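Long-range contacts in PTS system glucose-specific EIIA component (Mycoplasma capricolum, PDB 2GPR), which accepts a phosphoryl group from phospho-HPr on a histidine and passes it to the EIIB domain during glucose uptake by the sugar phosphotransferase system: residues A49-K54 with F65-K70; E74-I79 with P125-N130. All blocks are in the same frame, centred on the assembly; numbering follows the deposited sequence.

Interaction 1 (A49-K54 with F65-K70)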
loop_
_atom_site.group_PDB
_atom_site.type_symbol
_atom_site.label_atom_id
_atom_site.label_comp_id
_atom_site.label_asym_id
_atom_site.label_seq_id
_atom_site.Cartn_x
_atom_site.Cartn_y
_atom_site.Cartn_z
ATOM N N ALA A 49 -6.410 2.282 -4.165
ATOM C CA ALA A 49 -6.050 3.140 -3.099
ATOM C C ALA A 49 -6.638 2.671 -1.734
ATOM O O ALA A 49 -7.841 2.419 -1.567
ATOM C CB ALA A 49 -6.489 4.558 -3.448
ATOM N N PRO A 50 -5.780 2.633 -0.736
ATOM C CA PRO A 50 -6.119 2.248 0.639
ATOM C C PRO A 50 -6.841 3.320 1.423
ATOM O O PRO A 50 -7.490 3.042 2.403
ATOM C CB PRO A 50 -4.781 1.997 1.317
ATOM C CG PRO A 50 -3.659 2.181 0.262
ATOM C CD PRO A 50 -4.330 2.473 -1.061
ATOM N N VAL A 51 -6.658 4.562 1.009
ATOM C CA VAL A 51 -7.277 5.749 1.593
ATOM C C VAL A 51 -7.469 6.829 0.531
ATOM O O VAL A 51 -7.118 6.705 -0.673
ATOM C CB VAL A 51 -6.488 6.331 2.761
ATOM C CG1 VAL A 51 -6.249 5.287 3.842
ATOM C CG2 VAL A 51 -5.156 6.866 2.225
ATOM N N SER A 52 -8.023 7.917 0.967
ATOM C CA SER A 52 -8.184 9.025 0.085
ATOM C C SER A 52 -7.139 10.072 0.397
ATOM O O SER A 52 -6.795 10.302 1.553
ATOM C CB SER A 52 -9.568 9.556 0.167
ATOM O OG SER A 52 -10.421 8.445 0.031
ATOM N N GLY A 53 -6.581 10.671 -0.644
ATOM C CA GLY A 53 -5.548 11.692 -0.458
ATOM C C GLY A 53 -4.947 12.058 -1.780
ATOM O O GLY A 53 -5.568 11.808 -2.814
ATOM N N LYS A 54 -3.754 12.626 -1.744
ATOM C CA LYS A 54 -3.030 13.031 -2.936
ATOM C C LYS A 54 -1.885 12.108 -3.259
ATOM O O LYS A 54 -1.050 11.762 -2.396
ATOM C CB LYS A 54 -2.445 14.392 -2.735
ATOM C CG LYS A 54 -2.659 15.262 -3.939
ATOM C CD LYS A 54 -1.512 16.208 -4.149
ATOM C CE LYS A 54 -1.215 17.049 -2.935
ATOM N NZ LYS A 54 -0.274 18.114 -3.305
ATOM N N PHE A 65 3.136 3.771 -4.781
ATOM C CA PHE A 65 2.252 4.889 -4.803
ATOM C C PHE A 65 2.181 5.526 -3.457
ATOM O O PHE A 65 1.865 4.845 -2.525
ATOM C CB PHE A 65 0.860 4.389 -5.231
ATOM C CG PHE A 65 0.891 3.824 -6.624
ATOM C CD1 PHE A 65 0.760 4.679 -7.718
ATOM C CD2 PHE A 65 1.210 2.490 -6.875
ATOM C CE1 PHE A 65 0.856 4.208 -9.034
ATOM C CE2 PHE A 65 1.288 1.996 -8.186
ATOM C CZ PHE A 65 1.103 2.853 -9.271
ATOM N N GLY A 66 2.429 6.825 -3.381
ATOM C CA GLY A 66 2.389 7.582 -2.144
ATOM C C GLY A 66 1.152 8.481 -2.037
ATOM O O GLY A 66 0.848 9.322 -2.898
ATOM N N ILE A 67 0.408 8.291 -0.952
ATOM C CA ILE A 67 -0.824 9.024 -0.772
ATOM C C ILE A 67 -0.752 9.783 0.495
ATOM O O ILE A 67 -0.325 9.279 1.532
ATOM C CB ILE A 67 -2.096 8.132 -0.861
ATOM C CG1 ILE A 67 -2.283 7.556 -2.288
ATOM C CG2 ILE A 67 -3.334 8.952 -0.478
ATOM C CD1 ILE A 67 -2.789 6.127 -2.367
ATOM N N GLN A 68 -1.106 11.021 0.394
ATOM C CA GLN A 68 -1.084 11.872 1.539
ATOM C C GLN A 68 -2.506 12.333 1.784
ATOM O O GLN A 68 -3.148 12.867 0.895
ATOM C CB GLN A 68 -0.019 13.011 1.334
ATOM C CG GLN A 68 0.018 14.194 2.334
ATOM C CD GLN A 68 0.499 15.496 1.666
ATOM O OE1 GLN A 68 -0.307 16.267 1.071
ATOM N NE2 GLN A 68 1.822 15.716 1.692
ATOM N N THR A 69 -3.033 11.971 2.953
ATOM C CA THR A 69 -4.371 12.359 3.362
ATOM C C THR A 69 -4.381 13.814 3.791
ATOM O O THR A 69 -3.334 14.445 3.994
ATOM C CB THR A 69 -4.868 11.513 4.543
ATOM O OG1 THR A 69 -4.107 11.819 5.698
ATOM C CG2 THR A 69 -4.719 10.036 4.227
ATOM N N LYS A 70 -5.571 14.337 3.975
ATOM C CA LYS A 70 -5.676 15.708 4.389
ATOM C C LYS A 70 -4.923 15.980 5.710
ATOM O O LYS A 70 -4.444 17.096 5.950
ATOM C CB LYS A 70 -7.119 16.197 4.384
ATOM C CG LYS A 70 -7.964 15.590 5.494
ATOM C CD LYS A 70 -9.480 15.724 5.304
ATOM C CE LYS A 70 -10.047 14.911 4.140
ATOM N NZ LYS A 70 -9.508 13.545 4.042
#

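Interaction 2 (E74-I79 with P125-N130)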
loop_
_atom_site.group_PDB
_atom_site.type_symbol
_atom_site.label_atom_id
_atom_site.label_comp_id
_atom_site.label_asym_id
_atom_site.label_seq_id
_atom_site.Cartn_x
_atom_site.Cartn_y
_atom_site.Cartn_z
ATOM N N GLU A 74 1.279 10.160 5.677
ATOM C CA GLU A 74 1.473 9.569 4.371
ATOM C C GLU A 74 1.604 8.092 4.465
ATOM O O GLU A 74 2.403 7.589 5.241
ATOM C CB GLU A 74 2.732 10.030 3.611
ATOM C CG GLU A 74 2.484 11.240 2.704
ATOM C CD GLU A 74 3.729 12.076 2.595
ATOM O OE1 GLU A 74 3.935 12.820 3.647
ATOM O OE2 GLU A 74 4.515 11.990 1.697
ATOM N N ILE A 75 0.908 7.412 3.600
ATOM C CA ILE A 75 1.041 6.024 3.554
ATOM C C ILE A 75 1.573 5.576 2.200
ATOM O O ILE A 75 1.141 6.030 1.131
ATOM C CB ILE A 75 -0.297 5.459 3.901
ATOM C CG1 ILE A 75 -0.355 3.989 3.646
ATOM C CG2 ILE A 75 -1.384 6.135 3.105
ATOM C CD1 ILE A 75 -1.652 3.641 2.934
ATOM N N LEU A 76 2.547 4.697 2.227
ATOM C CA LEU A 76 3.110 4.160 1.008
ATOM C C LEU A 76 2.671 2.705 0.670
ATOM O O LEU A 76 2.749 1.781 1.489
ATOM C CB LEU A 76 4.645 4.350 1.020
ATOM C CG LEU A 76 5.401 3.792 -0.170
ATOM C CD1 LEU A 76 5.649 4.891 -1.186
ATOM C CD2 LEU A 76 6.755 3.306 0.327
ATOM N N LEU A 77 2.186 2.527 -0.558
ATOM C CA LEU A 77 1.845 1.252 -1.171
ATOM C C LEU A 77 3.011 0.948 -2.124
ATOM O O LEU A 77 3.353 1.758 -2.980
ATOM C CB LEU A 77 0.548 1.366 -2.020
ATOM C CG LEU A 77 -0.173 0.078 -2.438
ATOM C CD1 LEU A 77 -0.621 0.160 -3.885
ATOM C CD2 LEU A 77 0.508 -1.255 -2.085
ATOM N N HIS A 78 3.633 -0.202 -1.955
ATOM C CA HIS A 78 4.757 -0.570 -2.715
ATOM C C HIS A 78 4.601 -1.961 -3.204
ATOM O O HIS A 78 4.660 -2.867 -2.398
ATOM C CB HIS A 78 5.925 -0.473 -1.783
ATOM C CG HIS A 78 7.221 -0.774 -2.441
ATOM N ND1 HIS A 78 7.502 -2.057 -2.900
ATOM C CD2 HIS A 78 8.322 0.016 -2.634
ATOM C CE1 HIS A 78 8.743 -2.024 -3.349
ATOM N NE2 HIS A 78 9.257 -0.797 -3.229
ATOM N N ILE A 79 4.299 -2.125 -4.511
ATOM C CA ILE A 79 4.065 -3.428 -5.034
ATOM C C ILE A 79 5.309 -4.252 -5.085
ATOM O O ILE A 79 6.285 -3.844 -5.697
ATOM C CB ILE A 79 3.353 -3.450 -6.364
ATOM C CG1 ILE A 79 2.003 -2.771 -6.215
ATOM C CG2 ILE A 79 3.164 -4.925 -6.813
ATOM C CD1 ILE A 79 2.089 -1.271 -6.310
ATOM N N PRO A 125 4.238 -4.067 0.420
ATOM C CA PRO A 125 4.167 -3.363 1.670
ATOM C C PRO A 125 3.313 -2.103 1.697
ATOM O O PRO A 125 3.259 -1.308 0.747
ATOM C CB PRO A 125 5.596 -3.103 2.098
ATOM C CG PRO A 125 6.502 -3.861 1.143
ATOM C CD PRO A 125 5.637 -4.371 0.018
ATOM N N ILE A 126 2.652 -1.915 2.841
ATOM C CA ILE A 126 1.810 -0.756 3.139
ATOM C C ILE A 126 2.402 -0.045 4.352
ATOM O O ILE A 126 2.222 -0.481 5.504
ATOM C CB ILE A 126 0.354 -1.164 3.493
ATOM C CG1 ILE A 126 -0.230 -2.183 2.526
ATOM C CG2 ILE A 126 -0.547 0.066 3.556
ATOM C CD1 ILE A 126 -0.164 -1.720 1.080
ATOM N N ILE A 127 3.138 1.020 4.147
ATOM C CA ILE A 127 3.714 1.631 5.320
ATOM C C ILE A 127 3.321 3.036 5.482
ATOM O O ILE A 127 3.128 3.749 4.535
ATOM C CB ILE A 127 5.231 1.562 5.307
ATOM C CG1 ILE A 127 5.750 1.876 3.922
ATOM C CG2 ILE A 127 5.782 0.199 5.743
ATOM C CD1 ILE A 127 7.112 2.560 4.022
ATOM N N PHE A 128 3.216 3.434 6.706
ATOM C CA PHE A 128 2.945 4.807 6.990
ATOM C C PHE A 128 4.290 5.486 7.122
ATOM O O PHE A 128 5.092 5.211 8.091
ATOM C CB PHE A 128 2.106 5.022 8.253
ATOM C CG PHE A 128 0.851 4.214 8.245
ATOM C CD1 PHE A 128 0.914 2.836 8.441
ATOM C CD2 PHE A 128 -0.384 4.811 8.005
ATOM C CE1 PHE A 128 -0.242 2.062 8.361
ATOM C CE2 PHE A 128 -1.557 4.058 8.010
ATOM C CZ PHE A 128 -1.478 2.673 8.150
ATOM N N THR A 129 4.578 6.276 6.064
ATOM C CA THR A 129 5.797 7.010 5.990
ATOM C C THR A 129 5.729 8.260 6.870
ATOM O O THR A 129 6.717 8.888 7.191
ATOM C CB THR A 129 6.203 7.270 4.535
ATOM O OG1 THR A 129 7.344 6.435 4.227
ATOM C CG2 THR A 129 6.496 8.778 4.295
ATOM N N ASN A 130 4.526 8.567 7.309
ATOM C CA ASN A 130 4.320 9.678 8.161
ATOM C C ASN A 130 2.955 9.604 8.851
ATOM O O ASN A 130 1.917 9.522 8.221
ATOM C CB ASN A 130 4.570 10.959 7.398
ATOM C CG ASN A 130 4.133 12.187 8.170
ATOM O OD1 ASN A 130 3.828 13.244 7.578
ATOM N ND2 ASN A 130 4.077 12.075 9.473
#

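Interaction 1 (A49-K54 with F65-K70)
Ile67 meets residues 49-54 with two branches that go to different places. CG1 stays beside the backbone N (chi1 -66°) and carries CD1 in among the loop residues, 4.2 Å from Ala49 CB, with the Pro50 ring close by. The other branch, CG2, is anti to that N and lies against bare backbone, 3.5 Å from Gly53 CA. The Val51 side chain runs antiparallel to that of Ile67, its CG2 3.9 Å from Ile67 CG2.

At Gln68 the contact becomes an antiparallel hydrogen-bonded pair with Lys54, part of the beta hairpin of strands 53-57 and 64-68. Lys54 N donates to Gln68 O at 2.7 Å, and Gln68 N returns a bond to Lys54 O at 2.9 Å. Lys54 O also receives the CA-H of Ile67. The two side chains extend together from the same face of the sheet, but Lys54 NZ stays 4.8 Å from Gln68 OE1, too far for a hydrogen bond.

Thr69 turns its methyl to the loop: CG2 sits 3.4 Å from Ser52 O and 3.8 Å from Val51 CG2, while OG1 bonds to Ser71 OG. Val51 and Thr69 also touch Leu8 of strand 8-11. The chemistry is thus divided: one reciprocal pair of backbone bonds joins the strands here, and methyl and other aliphatic groups, including the Thr69 methyl, hold the preceding loop to the sheet.

Interaction 2 (E74-I79 with P125-N130)
The ring of Phe128 takes Ile75 over one face: CG1 of the isoleucine lies there, and its CB is 4.2 Å from CD2 of the ring. The imidazole of His78, held anti to the backbone N (chi1 -177°), meets Phe29 edge-to-face and is approached obliquely by CD of Pro125. Its ND1 makes a weak hydrogen bond to Gly80 O, which may limit rotation of the ring and is consistent with NE2, the tele nitrogen, being the one that carries the phosphoryl group.

Between the two rings, which lie on opposite sides of the sheet, the backbones of strands 74-78 and 125-128 run antiparallel, at 165°, as neighbours well inside the seven-stranded sheet of the EIIA domain. Leu76 and Ile127 form a hydrogen-bonded pair: Leu76 N reaches Ile127 O at 2.6 Å, nearly straight at 166°, and Ile127 N answers to Leu76 O at 2.8 Å. Further along, His78 N donates to Pro125 O at 2.9 Å, anchoring the backbone of the probable active-site histidine.

Side chains alternate across the sheet. Ile75, Leu77, Ile126 and Phe128 share the buried face, where CD1 of Ile75 lies 3.8 Å from CG2 of Ile126 and the Leu77 CD2 methyl packs on Ile126 CD1. On the other face Leu76 and Ile127 extend alongside each other, CD2 to CD1 at 3.8 Å. A beta bulge shifts the register between Glu74 and Ile75; there Glu74 O accepts Asn130 N on a lone pair at 3.1 Å and, more weakly, the N-H of Thr129.

In the fold
Interactions 1 and 2 belong to one antiparallel sheet, their centres about 9 Å apart, and are joined by strands 64-68 and 74-78, which are consecutive in the chain and adjacent in the sheet. Two probable hydrogen bonds link them: Phe65 N to Leu77 O at 2.7 Å, and Ile75 N to Ile67 O at 3.0 Å. Ile75 also touches Pro50 and Val51, so the loop of interaction 1 covers part of the buried face of interaction 2. At the other end of the shared strands, His78 and His63 bring their side chains to about 4 Å; by similarity, His78 is the phosphorylated residue, His63 matters for phospho-donor activity, and both bind zinc in a site shared with glycerol kinase.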